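Local coordinates for tudor domain-containing protein 1 (Homo sapiens, PDB 5M9N) that probably helps silence transposable elements during spermatogenesis through the piRNA pathway, with tudor domains that bind arginine-methylated peptides such as those of Piwi proteins, at residues Tyr107-Val115 and Glu124-Cys132. Sequence-based numbering, arbitrary orientation.
Sequences YASEESVLV and EILSLMRLC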
# COMPACT_ATOMS: atom_id res chain seq x y z
N TYR A 107 -11.52 4.66 -14.66
CA TYR A 107 -11.21 5.81 -15.47
C TYR A 107 -11.91 7.01 -14.87
O TYR A 107 -13.13 6.95 -14.56
CB TYR A 107 -11.62 5.59 -16.95
CG TYR A 107 -10.57 4.89 -17.73
CD1 TYR A 107 -10.27 3.59 -17.48
CD2 TYR A 107 -9.88 5.55 -18.74
CE1 TYR A 107 -9.25 2.93 -18.16
CE2 TYR A 107 -8.88 4.91 -19.46
CZ TYR A 107 -8.55 3.59 -19.15
OH TYR A 107 -7.56 2.90 -19.87
N ALA A 108 -11.18 8.11 -14.70
CA ALA A 108 -11.78 9.39 -14.26
C ALA A 108 -12.35 10.23 -15.42
O ALA A 108 -13.23 11.05 -15.21
CB ALA A 108 -10.79 10.22 -13.52
N SER A 109 -11.78 10.09 -16.59
CA SER A 109 -12.33 10.68 -17.82
C SER A 109 -11.88 9.75 -18.94
O SER A 109 -11.30 8.67 -18.71
CB SER A 109 -11.74 12.10 -18.02
OG SER A 109 -10.29 12.06 -18.11
N GLU A 110 -12.02 10.21 -20.17
CA GLU A 110 -11.53 9.45 -21.30
C GLU A 110 -10.03 9.38 -21.32
O GLU A 110 -9.52 8.46 -21.90
CB GLU A 110 -12.01 10.04 -22.62
CG GLU A 110 -13.53 10.09 -22.73
CD GLU A 110 -14.16 8.76 -23.08
OE1 GLU A 110 -13.49 7.72 -23.02
OE2 GLU A 110 -15.35 8.76 -23.50
N GLU A 111 -9.35 10.38 -20.76
CA GLU A 111 -7.89 10.47 -20.80
C GLU A 111 -7.15 10.42 -19.43
O GLU A 111 -5.97 10.70 -19.37
CB GLU A 111 -7.52 11.75 -21.57
CG GLU A 111 -8.29 11.92 -22.93
CD GLU A 111 -8.00 10.82 -23.98
OE1 GLU A 111 -7.00 10.06 -23.82
OE2 GLU A 111 -8.78 10.70 -24.99
N SER A 112 -7.82 9.99 -18.36
CA SER A 112 -7.26 10.04 -17.01
C SER A 112 -7.78 8.85 -16.21
O SER A 112 -8.86 8.35 -16.48
CB SER A 112 -7.55 11.39 -16.33
OG SER A 112 -8.92 11.57 -16.07
N VAL A 113 -6.95 8.33 -15.30
CA VAL A 113 -7.29 7.10 -14.57
C VAL A 113 -7.00 7.24 -13.08
O VAL A 113 -5.96 7.81 -12.74
CB VAL A 113 -6.48 5.95 -15.16
CG1 VAL A 113 -6.74 4.63 -14.48
CG2 VAL A 113 -6.77 5.76 -16.61
N LEU A 114 -7.86 6.69 -12.23
CA LEU A 114 -7.60 6.58 -10.78
C LEU A 114 -6.71 5.36 -10.60
O LEU A 114 -7.06 4.29 -11.09
CB LEU A 114 -8.89 6.43 -10.04
CG LEU A 114 -8.76 6.22 -8.55
CD1 LEU A 114 -8.18 7.45 -7.88
CD2 LEU A 114 -10.12 5.88 -7.97
N VAL A 115 -5.50 5.54 -10.05
CA VAL A 115 -4.61 4.41 -9.87
C VAL A 115 -4.19 4.25 -8.37
O VAL A 115 -4.11 5.25 -7.69
CB VAL A 115 -3.32 4.47 -10.73
CG1 VAL A 115 -3.64 4.53 -12.24
CG2 VAL A 115 -2.37 5.61 -10.30
N GLU A 124 -3.84 8.20 -6.81
CA GLU A 124 -4.10 9.49 -7.43
C GLU A 124 -4.75 9.31 -8.80
O GLU A 124 -4.87 8.19 -9.27
CB GLU A 124 -2.85 10.34 -7.61
CG GLU A 124 -1.78 9.78 -8.51
CD GLU A 124 -0.48 10.61 -8.43
OE1 GLU A 124 -0.53 11.80 -8.10
OE2 GLU A 124 0.57 10.05 -8.74
N ILE A 125 -5.11 10.42 -9.41
CA ILE A 125 -5.64 10.44 -10.77
C ILE A 125 -4.59 10.99 -11.69
O ILE A 125 -4.05 12.05 -11.44
CB ILE A 125 -6.95 11.24 -10.84
CG1 ILE A 125 -8.01 10.48 -10.07
CG2 ILE A 125 -7.41 11.42 -12.30
CD1 ILE A 125 -9.22 11.35 -9.75
N LEU A 126 -4.29 10.24 -12.73
CA LEU A 126 -3.23 10.55 -13.64
C LEU A 126 -3.73 10.57 -15.09
O LEU A 126 -4.51 9.71 -15.49
CB LEU A 126 -2.13 9.51 -13.55
CG LEU A 126 -1.37 9.46 -12.22
CD1 LEU A 126 -0.28 8.41 -12.31
CD2 LEU A 126 -0.74 10.81 -11.94
N SER A 127 -3.20 11.53 -15.83
CA SER A 127 -3.17 11.48 -17.27
C SER A 127 -2.68 10.12 -17.78
O SER A 127 -1.69 9.57 -17.26
CB SER A 127 -2.22 12.58 -17.74
OG SER A 127 -2.12 12.53 -19.15
N LEU A 128 -3.31 9.60 -18.82
CA LEU A 128 -2.79 8.41 -19.55
C LEU A 128 -1.33 8.52 -20.02
O LEU A 128 -0.64 7.50 -20.16
CB LEU A 128 -3.70 8.04 -20.74
CG LEU A 128 -5.12 7.58 -20.44
CD1 LEU A 128 -5.86 7.32 -21.75
CD2 LEU A 128 -5.15 6.31 -19.68
N MET A 129 -0.85 9.75 -20.22
CA MET A 129 0.52 9.97 -20.59
C MET A 129 1.47 9.51 -19.45
O MET A 129 2.62 9.23 -19.72
CB MET A 129 0.78 11.44 -20.91
CG MET A 129 -0.13 12.08 -21.96
SD MET A 129 0.44 11.57 -23.58
CE MET A 129 -0.91 12.17 -24.63
N ARG A 130 0.97 9.37 -18.21
CA ARG A 130 1.82 8.98 -17.05
C ARG A 130 1.66 7.48 -16.78
O ARG A 130 2.19 6.98 -15.78
CB ARG A 130 1.55 9.91 -15.82
CG ARG A 130 2.10 11.31 -16.10
CD ARG A 130 1.78 12.46 -15.15
NE ARG A 130 2.62 12.32 -14.03
CZ ARG A 130 3.57 13.13 -13.59
NH1 ARG A 130 3.84 14.34 -14.05
NH2 ARG A 130 4.25 12.66 -12.60
N LEU A 131 0.98 6.74 -17.67
CA LEU A 131 0.94 5.27 -17.54
C LEU A 131 1.73 4.64 -18.68
O LEU A 131 1.75 5.21 -19.73
CB LEU A 131 -0.46 4.73 -17.50
CG LEU A 131 -1.47 5.48 -16.61
CD1 LEU A 131 -2.90 5.00 -16.90
CD2 LEU A 131 -1.11 5.30 -15.16
N CYS A 132 2.32 3.45 -18.43
CA CYS A 132 3.30 2.68 -19.25
C CYS A 132 2.69 1.26 -19.06
O CYS A 132 2.28 0.91 -17.93
CB CYS A 132 4.84 2.97 -18.63
SG CYS A 132 6.34 1.87 -18.34
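Leu128 packs against Val113 where the antiparallel beta hairpin of strands 112-117 and 123-127 passes into a 3-10 turn. The hairpin belongs to the five-stranded, SH3-like Tudor barrel. Leu128 N donates to Glu111 O at 2.9 Å, a nearly straight bond (168°) that carries the ladder one step beyond the strands. The Leu128 side chain then reaches Glu110, Glu111, Val113 and Tyr107. Its CB and CG lie against the Glu111 carbonyl, with CG 3.4 Å from Glu111 O. At the fork, CD1 meets Glu111 OE1 and Glu110 O. The other branch, CD2, touches Val113 CG2 at 3.5 Å and reaches Tyr107 CE2 at 4.0 Å. Val113 CG2 also sits over the centre of the Tyr107 ring, 3.6 Å above its plane. Tyr107 OH is hydrogen-bonded to Pro83 O, which holds the outer end of the ring.

Within the strands, Val113 pairs with Leu126 and Val115 with Glu124, each through two backbone hydrogen bonds. Val113, Val115 and Leu126 point to the inner face, where Leu131 joins them after the 3-10 turn. Leu131 CD1 meets Val113, and its CD2 meets Val115 CG1. On the other face, Leu114 chi1 (177°) sets CG anti to the backbone N, and chi2 (66°) then turns CD1 toward the partner strand, 3.7 Å from Ile125 CG1. The second branch of Ile125, CG2, rests 3.8 Å from Ala108 CB.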